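Long-range contacts in Mll8374 protein (PDB 3B5E), which probably hydrolyses carboxylic ester bonds, as a carboxylesterase of the alpha/beta-hydrolase fold with a likely serine nucleophile: residues 138-143 with 207-212; 142-147 with 161-166; 60-65 with 93-98. One frame throughout, in Å; residues are numbered along the deposited sequence. Where two conformers were deposited one is given.

Contact 1: residues 138-143 with 207-212; sequences LAALLR and AIVRQW. With EDO (1,2-ethanediol), chain I.
The indole of Trp212 meets the strand 138-142 with the far end of its six-membered ring. Trp212 CH2 lies 3.4 Å from the backbone oxygen Ala139 O. Ala139 turns its methyl group away from the helix, so it is the main chain of this residue that the indole approaches. On the same ring, Trp212 CH2 is 4.1 Å from Leu138 CB and Trp212 CZ3 is 4.4 Å from Ala140 CB. All three groups come to the indole obliquely. With chi1 at 174°, the Trp212 side chain extends away from the backbone N, and the ring reaches the strand.

Val209 stands one helical turn before Trp212 and points the same way. Its two methyls divide the work. Val209 CG1 is 4.4 Å from Ala140 CB, and Val209 CG2 is 4.4 Å from Leu142 CD2. The CB bond of Leu142 does not aim at the helix, but its CD2 branch reaches over to Val209. Ala140 has only a methyl to offer, and the backbones come nearest here, with Ala140 CA 7.0 Å from Val209 CA. The side-chain contacts are apolar, and the contact is largely buried.

The axes of the strand 138-142 and helix 207-212 segments run nearly antiparallel, at 161°. Helix 203-214 thus packs on one face of the central sheet, as expected of an alpha/beta-hydrolase. Trp212 also touches Leu162 of strand 160-166 and Asp191 of strand 189-195, and makes a cation-pi contact with Arg160. On the other flank, Ala140 and Leu142 both touch Leu116 of strand 113-118.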
loop_
_atom_site.group_PDB
_atom_site.type_symbol
_atom_site.label_atom_id
_atom_site.label_comp_id
_atom_site.label_asym_id
_atom_site.label_seq_id
_atom_site.Cartn_x
_atom_site.Cartn_y
_atom_site.Cartn_z
ATOM N N LEU A 138 8.143 4.176 4.581
ATOM C CA LEU A 138 7.940 2.797 5.015
ATOM C C LEU A 138 6.785 2.228 4.213
ATOM O O LEU A 138 5.716 2.835 4.166
ATOM C CB LEU A 138 7.583 2.736 6.506
ATOM C CG LEU A 138 8.599 3.118 7.600
ATOM C CD1 LEU A 138 7.974 2.931 8.989
ATOM C CD2 LEU A 138 9.879 2.301 7.478
ATOM N N ALA A 139 7.005 1.090 3.554
ATOM C CA ALA A 139 5.976 0.458 2.739
ATOM C C ALA A 139 5.923 -1.034 3.045
ATOM O O ALA A 139 6.961 -1.681 3.147
ATOM C CB ALA A 139 6.247 0.647 1.265
ATOM N N ALA A 140 4.717 -1.560 3.175
ATOM C CA ALA A 140 4.472 -2.998 3.362
ATOM C C ALA A 140 3.600 -3.428 2.185
ATOM O O ALA A 140 2.447 -2.971 2.046
ATOM C CB ALA A 140 3.789 -3.290 4.668
ATOM N N LEU A 141 4.176 -4.287 1.332
ATOM C CA LEU A 141 3.593 -4.639 0.063
ATOM C C LEU A 141 3.209 -6.122 0.104
ATOM O O LEU A 141 4.080 -7.002 0.075
ATOM C CB LEU A 141 4.594 -4.406 -1.090
ATOM C CG LEU A 141 5.235 -3.009 -1.212
ATOM C CD1 LEU A 141 6.179 -2.952 -2.397
ATOM C CD2 LEU A 141 4.218 -1.883 -1.319
ATOM N N LEU A 142 1.913 -6.394 0.154
ATOM C CA LEU A 142 1.419 -7.765 0.297
ATOM C C LEU A 142 0.991 -8.264 -1.082
ATOM O O LEU A 142 0.118 -7.660 -1.717
ATOM C CB LEU A 142 0.261 -7.822 1.273
ATOM C CG LEU A 142 0.529 -7.265 2.674
ATOM C CD1 LEU A 142 -0.698 -7.491 3.573
ATOM C CD2 LEU A 142 1.810 -7.849 3.275
ATOM N N ARG A 143 1.632 -9.341 -1.541
ATOM C CA ARG A 143 1.396 -9.940 -2.868
ATOM C C ARG A 143 1.508 -8.946 -4.046
ATOM O O ARG A 143 0.610 -8.867 -4.873
ATOM C CB ARG A 143 0.074 -10.682 -2.923
ATOM C CG ARG A 143 -0.277 -11.493 -1.695
ATOM C CD ARG A 143 0.664 -12.683 -1.478
ATOM N NE ARG A 143 0.133 -13.435 -0.352
ATOM C CZ ARG A 143 0.336 -13.121 0.920
ATOM N NH1 ARG A 143 1.159 -12.142 1.280
ATOM N NH2 ARG A 143 -0.263 -13.820 1.857
ATOM N N ALA A 207 1.520 -10.870 11.443
ATOM C CA ALA A 207 2.636 -11.213 12.305
ATOM C C ALA A 207 3.967 -10.691 11.746
ATOM O O ALA A 207 4.794 -10.120 12.459
ATOM C CB ALA A 207 2.707 -12.708 12.496
ATOM N N ILE A 208 4.176 -10.892 10.458
ATOM C CA ILE A 208 5.400 -10.408 9.810
ATOM C C ILE A 208 5.485 -8.878 9.784
ATOM O O ILE A 208 6.539 -8.317 10.110
ATOM C CB ILE A 208 5.559 -10.962 8.388
ATOM C CG1 ILE A 208 5.905 -12.472 8.440
ATOM C CG2 ILE A 208 6.630 -10.214 7.622
ATOM C CD1 ILE A 208 5.803 -13.194 7.080
ATOM N N VAL A 209 4.408 -8.201 9.385
ATOM C CA VAL A 209 4.425 -6.719 9.349
ATOM C C VAL A 209 4.778 -6.146 10.763
ATOM O O VAL A 209 5.601 -5.233 10.912
ATOM C CB VAL A 209 3.100 -6.108 8.823
ATOM C CG1 VAL A 209 3.177 -4.554 8.853
ATOM C CG2 VAL A 209 2.730 -6.629 7.421
ATOM N N ARG A 210 4.162 -6.706 11.789
ATOM C CA ARG A 210 4.460 -6.337 13.167
ATOM C C ARG A 210 5.904 -6.492 13.535
ATOM O O ARG A 210 6.503 -5.567 14.100
ATOM C CB ARG A 210 3.672 -7.196 14.121
ATOM C CG ARG A 210 2.551 -6.499 14.703
ATOM C CD ARG A 210 1.647 -7.477 15.376
ATOM N NE ARG A 210 2.054 -7.671 16.742
ATOM C CZ ARG A 210 1.839 -6.808 17.726
ATOM N NH1 ARG A 210 1.223 -5.650 17.501
ATOM N NH2 ARG A 210 2.258 -7.111 18.950
ATOM N N GLN A 211 6.447 -7.666 13.210
ATOM C CA GLN A 211 7.864 -8.028 13.428
ATOM C C GLN A 211 8.829 -7.081 12.686
ATOM O O GLN A 211 9.890 -6.709 13.192
ATOM C CB GLN A 211 8.092 -9.501 12.994
ATOM C CG GLN A 211 7.548 -10.550 14.007
ATOM C CD GLN A 211 7.125 -11.943 13.428
ATOM O OE1 GLN A 211 7.224 -12.232 12.215
ATOM N NE2 GLN A 211 6.635 -12.804 14.325
ATOM N N TRP A 212 8.453 -6.717 11.467
ATOM C CA TRP A 212 9.219 -5.790 10.636
ATOM C C TRP A 212 9.166 -4.371 11.190
ATOM O O TRP A 212 10.199 -3.699 11.246
ATOM C CB TRP A 212 8.661 -5.825 9.238
ATOM C CG TRP A 212 9.199 -4.852 8.277
ATOM C CD1 TRP A 212 10.380 -4.913 7.621
ATOM C CD2 TRP A 212 8.524 -3.697 7.791
ATOM N NE1 TRP A 212 10.499 -3.835 6.765
ATOM C CE2 TRP A 212 9.368 -3.076 6.859
ATOM C CE3 TRP A 212 7.280 -3.124 8.064
ATOM C CZ2 TRP A 212 9.002 -1.906 6.185
ATOM C CZ3 TRP A 212 6.918 -1.963 7.399
ATOM C CH2 TRP A 212 7.778 -1.369 6.478
HETATM C C1 EDO I . -1.726 -7.884 -9.016
HETATM O O1 EDO I . -2.740 -7.214 -8.287
HETATM C C2 EDO I . -0.864 -8.708 -8.070
HETATM O O2 EDO I . 0.159 -7.952 -7.383
#

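Contact 2: residues 142-147 with 161-166; sequences LRPMPV and TLIIAG. With EDO (1,2-ethanediol), chain I.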
loop_
_atom_site.group_PDB
_atom_site.type_symbol
_atom_site.label_atom_id
_atom_site.label_comp_id
_atom_site.label_asym_id
_atom_site.label_seq_id
_atom_site.Cartn_x
_atom_site.Cartn_y
_atom_site.Cartn_z
ATOM N N LEU A 142 1.913 -6.394 0.154
ATOM C CA LEU A 142 1.419 -7.765 0.297
ATOM C C LEU A 142 0.991 -8.264 -1.082
ATOM O O LEU A 142 0.118 -7.660 -1.717
ATOM C CB LEU A 142 0.261 -7.822 1.273
ATOM C CG LEU A 142 0.529 -7.265 2.674
ATOM C CD1 LEU A 142 -0.698 -7.491 3.573
ATOM C CD2 LEU A 142 1.810 -7.849 3.275
ATOM N N ARG A 143 1.632 -9.341 -1.541
ATOM C CA ARG A 143 1.396 -9.940 -2.868
ATOM C C ARG A 143 1.508 -8.946 -4.046
ATOM O O ARG A 143 0.610 -8.867 -4.873
ATOM C CB ARG A 143 0.074 -10.682 -2.923
ATOM C CG ARG A 143 -0.277 -11.493 -1.695
ATOM C CD ARG A 143 0.664 -12.683 -1.478
ATOM N NE ARG A 143 0.133 -13.435 -0.352
ATOM C CZ ARG A 143 0.336 -13.121 0.920
ATOM N NH1 ARG A 143 1.159 -12.142 1.280
ATOM N NH2 ARG A 143 -0.263 -13.820 1.857
ATOM N N PRO A 144 2.633 -8.186 -4.136
ATOM C CA PRO A 144 2.823 -7.203 -5.178
ATOM C C PRO A 144 3.468 -7.784 -6.446
ATOM O O PRO A 144 3.901 -8.917 -6.453
ATOM C CB PRO A 144 3.809 -6.231 -4.534
ATOM C CG PRO A 144 4.694 -7.201 -3.726
ATOM C CD PRO A 144 3.783 -8.224 -3.207
HETATM N N MSE A 145 3.514 -6.977 -7.493
HETATM C CA MSE A 145 4.223 -7.277 -8.725
HETATM C C MSE A 145 4.644 -5.965 -9.363
HETATM O O MSE A 145 4.097 -4.934 -9.025
HETATM C CB MSE A 145 3.344 -8.102 -9.690
HETATM C CG MSE A 145 2.169 -7.355 -10.299
HETATM SE SE MSE A 145 1.267 -8.433 -11.617
HETATM C CE MSE A 145 2.651 -8.504 -12.997
ATOM N N PRO A 146 5.645 -5.992 -10.273
ATOM C CA PRO A 146 5.928 -4.801 -11.067
ATOM C C PRO A 146 4.775 -4.504 -12.022
ATOM O O PRO A 146 4.189 -5.425 -12.595
ATOM C CB PRO A 146 7.208 -5.177 -11.860
ATOM C CG PRO A 146 7.774 -6.401 -11.141
ATOM C CD PRO A 146 6.553 -7.105 -10.613
ATOM N N VAL A 147 4.443 -3.222 -12.135
ATOM C CA VAL A 147 3.316 -2.745 -12.963
ATOM C C VAL A 147 3.671 -1.607 -13.925
ATOM O O VAL A 147 2.913 -1.333 -14.852
ATOM C CB VAL A 147 2.098 -2.307 -12.100
ATOM C CG1 VAL A 147 1.599 -3.478 -11.244
ATOM C CG2 VAL A 147 2.407 -1.084 -11.179
ATOM N N THR A 161 11.213 -1.159 2.654
ATOM C CA THR A 161 10.095 -1.823 2.031
ATOM C C THR A 161 10.064 -3.280 2.484
ATOM O O THR A 161 11.092 -3.974 2.447
ATOM C CB THR A 161 10.224 -1.774 0.510
ATOM O OG1 THR A 161 10.614 -0.452 0.109
ATOM C CG2 THR A 161 8.901 -2.151 -0.140
ATOM N N LEU A 162 8.897 -3.722 2.955
ATOM C CA LEU A 162 8.634 -5.107 3.235
ATOM C C LEU A 162 7.770 -5.639 2.070
ATOM O O LEU A 162 6.829 -4.965 1.648
ATOM C CB LEU A 162 7.891 -5.250 4.572
ATOM C CG LEU A 162 7.316 -6.605 4.907
ATOM C CD1 LEU A 162 8.401 -7.667 5.261
ATOM C CD2 LEU A 162 6.308 -6.430 6.043
ATOM N N ILE A 163 8.108 -6.839 1.568
ATOM C CA ILE A 163 7.332 -7.566 0.561
ATOM C C ILE A 163 6.982 -8.922 1.140
ATOM O O ILE A 163 7.868 -9.608 1.726
ATOM C CB ILE A 163 8.135 -7.729 -0.775
ATOM C CG1 ILE A 163 8.351 -6.365 -1.438
ATOM C CG2 ILE A 163 7.448 -8.756 -1.697
ATOM C CD1 ILE A 163 9.396 -6.397 -2.551
ATOM N N ILE A 164 5.700 -9.306 1.069
ATOM C CA ILE A 164 5.313 -10.658 1.441
ATOM C C ILE A 164 4.642 -11.353 0.276
ATOM O O ILE A 164 3.558 -10.944 -0.165
ATOM C CB ILE A 164 4.381 -10.695 2.629
ATOM C CG1 ILE A 164 4.915 -9.829 3.767
ATOM C CG2 ILE A 164 4.168 -12.189 3.082
ATOM C CD1 ILE A 164 4.106 -9.956 5.055
ATOM N N ALA A 165 5.339 -12.366 -0.245
ATOM C CA ALA A 165 4.912 -13.205 -1.348
ATOM C C ALA A 165 4.290 -14.459 -0.802
ATOM O O ALA A 165 4.677 -14.991 0.241
ATOM C CB ALA A 165 6.103 -13.584 -2.242
ATOM N N GLY A 166 3.358 -15.001 -1.575
ATOM C CA GLY A 166 2.775 -16.267 -1.196
ATOM C C GLY A 166 3.368 -17.420 -1.998
ATOM O O GLY A 166 3.340 -17.407 -3.208
HETATM C C1 EDO I . -1.726 -7.884 -9.016
HETATM O O1 EDO I . -2.740 -7.214 -8.287
HETATM C C2 EDO I . -0.864 -8.708 -8.070
HETATM O O2 EDO I . 0.159 -7.952 -7.383
#
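Ile164 O accepts two hydrogen bonds from one residue, Arg143. Arg143 N lies 2.9 Å from Ile164 O, in a nearly straight bond (165°). The second comes from the guanidinium, with Arg143 NH1 3.0 Å from Ile164 O. This donor sits above the carbonyl plane, and the hydrogen bond is more bent, at 147°. Arg143 can reach its own backbone partner because its chain folds back at chi2 (-67°). Arg143 CD then passes 3.6 Å from Gly166 N, where a residue without a side chain lies beside the arginine.

Leu142 and Ile164 form a parallel bridge, and their side chains lie side by side on the same face of the sheet. Leu142 CD2 touches Ile164 CD1 at 3.6 Å. Strands 138-142 and 160-166 are neighbours in the parallel part of the alpha/beta-hydrolase sheet. The chain leaves that sheet at Arg143, whose phi and psi are both positive. Pro144 then crosses Ile163 at an angle, with Pro144 CG 3.8 Å from Ile163 CG2.

The guanidinium has further partners. NE donates to Gly198 O, NH1 makes a salt bridge with Asp205, and NH2 has a weak bond to Asp200 O. These bonds would fix its rotation, and the carboxylate would partly balance its buried charge. Its side chain also touches His199 and Asp169, which with Ser119 make a probable catalytic triad. A 1,2-ethanediol, probably from the crystallisation liquor, donates from O2 to Arg143 O at 2.7 Å. The same molecule is hydrogen-bonded to Ser119 OG and Asn123 ND2.

Contact 3: residues 60-65 with 93-98; sequences VAARGR and AAFAAF. With EDO (1,2-ethanediol), chain K.
Ala62 and Phe95 make the closest apolar contact between residues 60-65 and 93-98. Ala62 CB lies 4.0 Å from Phe95 CE1, at the edge of the ring and near its plane. The CB bond of Phe95 is not aimed at the strand. CG stands anti to the backbone N (chi1 -166°), and the ring edge then arrives at the methyl. Phe98, one turn further along the helix, points more directly at the strand. Phe98 CE2 is 4.3 Å from Ala62 CB and Phe98 CZ is 4.2 Å from Val60 CG1. Both aliphatic groups approach that ring obliquely. The Ala62 methyl is therefore touched by both phenylalanines.

The aromatic neighbours extend this apolar layer. Phe95 meets Phe18 edge-to-face, and Phe98 meets Tyr20 in the same manner. Phe95 also touches Leu124 and Leu128 of helix 120-131.

The remaining contact is made by a charged group through its flat face. The guanidinium of Arg65 lays one face over the methyl of Ala94, with Arg65 NH2 3.4 Å from Ala94 CB. A bend at chi3 (-54°) helps bring it there. Its NE forms a salt bridge with Glu91, one turn earlier on the same helix, and NH1 has a weak bond to Ala17 O.

The chemistry changes along the contact. Small aliphatic groups and aromatic rings pack in the buried part, between sheet and helix. At the exposed end the arginine sets its face on a methyl, while its NE is held by the carboxylate of Glu91, so one guanidinium serves both an apolar and a polar neighbour.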
loop_
_atom_site.group_PDB
_atom_site.type_symbol
_atom_site.label_atom_id
_atom_site.label_comp_id
_atom_site.label_asym_id
_atom_site.label_seq_id
_atom_site.Cartn_x
_atom_site.Cartn_y
_atom_site.Cartn_z
ATOM N N VAL A 60 -5.680 5.476 7.980
ATOM C CA VAL A 60 -6.336 6.100 6.811
ATOM C C VAL A 60 -6.690 4.967 5.860
ATOM O O VAL A 60 -5.834 4.450 5.129
ATOM C CB VAL A 60 -5.472 7.170 6.091
ATOM C CG1 VAL A 60 -6.222 7.784 4.877
ATOM C CG2 VAL A 60 -5.016 8.277 7.044
ATOM N N ALA A 61 -7.954 4.566 5.890
ATOM C CA ALA A 61 -8.444 3.482 5.052
ATOM C C ALA A 61 -9.040 4.123 3.792
ATOM O O ALA A 61 -10.192 4.546 3.793
ATOM C CB ALA A 61 -9.461 2.675 5.798
ATOM N N ALA A 62 -8.226 4.173 2.729
ATOM C CA ALA A 62 -8.554 4.866 1.491
ATOM C C ALA A 62 -9.257 3.945 0.489
ATOM O O ALA A 62 -9.023 2.724 0.450
ATOM C CB ALA A 62 -7.310 5.453 0.889
ATOM N N ARG A 63 -10.082 4.550 -0.351
ATOM C CA ARG A 63 -10.827 3.814 -1.391
ATOM C C ARG A 63 -10.350 4.200 -2.780
ATOM O O ARG A 63 -10.206 5.378 -3.080
ATOM C CB ARG A 63 -12.321 4.102 -1.272
ATOM C CG ARG A 63 -13.224 3.309 -2.249
ATOM C CD ARG A 63 -14.650 3.756 -2.239
ATOM N NE ARG A 63 -15.328 3.271 -1.035
ATOM C CZ ARG A 63 -16.636 3.329 -0.825
ATOM N NH1 ARG A 63 -17.447 3.888 -1.703
ATOM N NH2 ARG A 63 -17.135 2.819 0.284
ATOM N N GLY A 64 -10.133 3.194 -3.626
ATOM C CA GLY A 64 -9.826 3.412 -5.044
ATOM C C GLY A 64 -10.925 4.158 -5.790
ATOM O O GLY A 64 -12.096 4.145 -5.409
ATOM N N ARG A 65 -10.543 4.853 -6.850
ATOM C CA ARG A 65 -11.489 5.715 -7.564
ATOM C C ARG A 65 -12.165 5.063 -8.761
ATOM O O ARG A 65 -13.051 5.658 -9.364
ATOM C CB ARG A 65 -10.796 6.985 -7.994
ATOM C CG ARG A 65 -10.209 7.702 -6.822
ATOM C CD ARG A 65 -9.946 9.144 -7.105
ATOM N NE ARG A 65 -9.120 9.365 -8.288
ATOM C CZ ARG A 65 -8.657 10.556 -8.661
ATOM N NH1 ARG A 65 -8.930 11.645 -7.955
ATOM N NH2 ARG A 65 -7.916 10.664 -9.751
ATOM N N ALA A 93 -0.482 10.163 -9.069
ATOM C CA ALA A 93 -0.368 11.620 -8.890
ATOM C C ALA A 93 -1.475 12.140 -7.980
ATOM O O ALA A 93 -1.231 12.952 -7.068
ATOM C CB ALA A 93 -0.410 12.340 -10.243
ATOM N N ALA A 94 -2.701 11.697 -8.244
ATOM C CA ALA A 94 -3.838 12.064 -7.419
ATOM C C ALA A 94 -3.630 11.605 -5.984
ATOM O O ALA A 94 -3.864 12.378 -5.044
ATOM C CB ALA A 94 -5.129 11.511 -8.000
ATOM N N PHE A 95 -3.165 10.372 -5.799
ATOM C CA PHE A 95 -2.972 9.845 -4.443
ATOM C C PHE A 95 -1.870 10.563 -3.637
ATOM O O PHE A 95 -2.022 10.766 -2.413
ATOM C CB PHE A 95 -2.740 8.348 -4.474
ATOM C CG PHE A 95 -2.878 7.701 -3.127
ATOM C CD1 PHE A 95 -4.138 7.392 -2.617
ATOM C CD2 PHE A 95 -1.752 7.450 -2.353
ATOM C CE1 PHE A 95 -4.276 6.802 -1.365
ATOM C CE2 PHE A 95 -1.871 6.860 -1.101
ATOM C CZ PHE A 95 -3.141 6.551 -0.599
ATOM N N ALA A 96 -0.794 10.931 -4.329
ATOM C CA ALA A 96 0.308 11.696 -3.765
ATOM C C ALA A 96 -0.231 13.006 -3.166
ATOM O O ALA A 96 0.011 13.310 -1.982
ATOM C CB ALA A 96 1.378 11.968 -4.840
ATOM N N ALA A 97 -1.010 13.731 -3.978
ATOM C CA ALA A 97 -1.663 14.982 -3.548
ATOM C C ALA A 97 -2.583 14.718 -2.349
ATOM O O ALA A 97 -2.536 15.445 -1.359
ATOM C CB ALA A 97 -2.433 15.600 -4.692
ATOM N N PHE A 98 -3.377 13.649 -2.438
ATOM C CA PHE A 98 -4.272 13.231 -1.365
ATOM C C PHE A 98 -3.551 12.965 -0.036
ATOM O O PHE A 98 -4.046 13.365 1.047
ATOM C CB PHE A 98 -5.066 11.981 -1.803
ATOM C CG PHE A 98 -5.792 11.292 -0.672
ATOM C CD1 PHE A 98 -6.961 11.843 -0.163
ATOM C CD2 PHE A 98 -5.298 10.124 -0.108
ATOM C CE1 PHE A 98 -7.632 11.247 0.882
ATOM C CE2 PHE A 98 -5.956 9.503 0.946
ATOM C CZ PHE A 98 -7.146 10.065 1.446
HETATM C C1 EDO K . -20.950 4.142 -1.135
HETATM O O1 EDO K . -20.477 3.330 -0.056
HETATM C C2 EDO K . -21.509 3.239 -2.228
HETATM O O2 EDO K . -20.549 3.049 -3.277
#

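In the fold
All three contacts reach the same central sheet. Contacts 1 and 2 start from the same chain segment and share Leu142 and Arg143. Their centres are 10 Å apart, and they touch. Probable hydrogen bonds join their strands, from Leu141 N to Leu162 O and from Leu162 N to Ala139 O, each 2.8 Å. Trp212 CE2 also packs 3.5 Å from Leu162 CB. Contact 3 closes earlier in the chain, on the opposite side of the chain's centre from contacts 1 and 2. Its centre lies about 20 Å from that of contact 1 and 19 Å from that of contact 2. Contact 2 is beside the probable active site. In contact 1, Leu142 lies near that site without touching it.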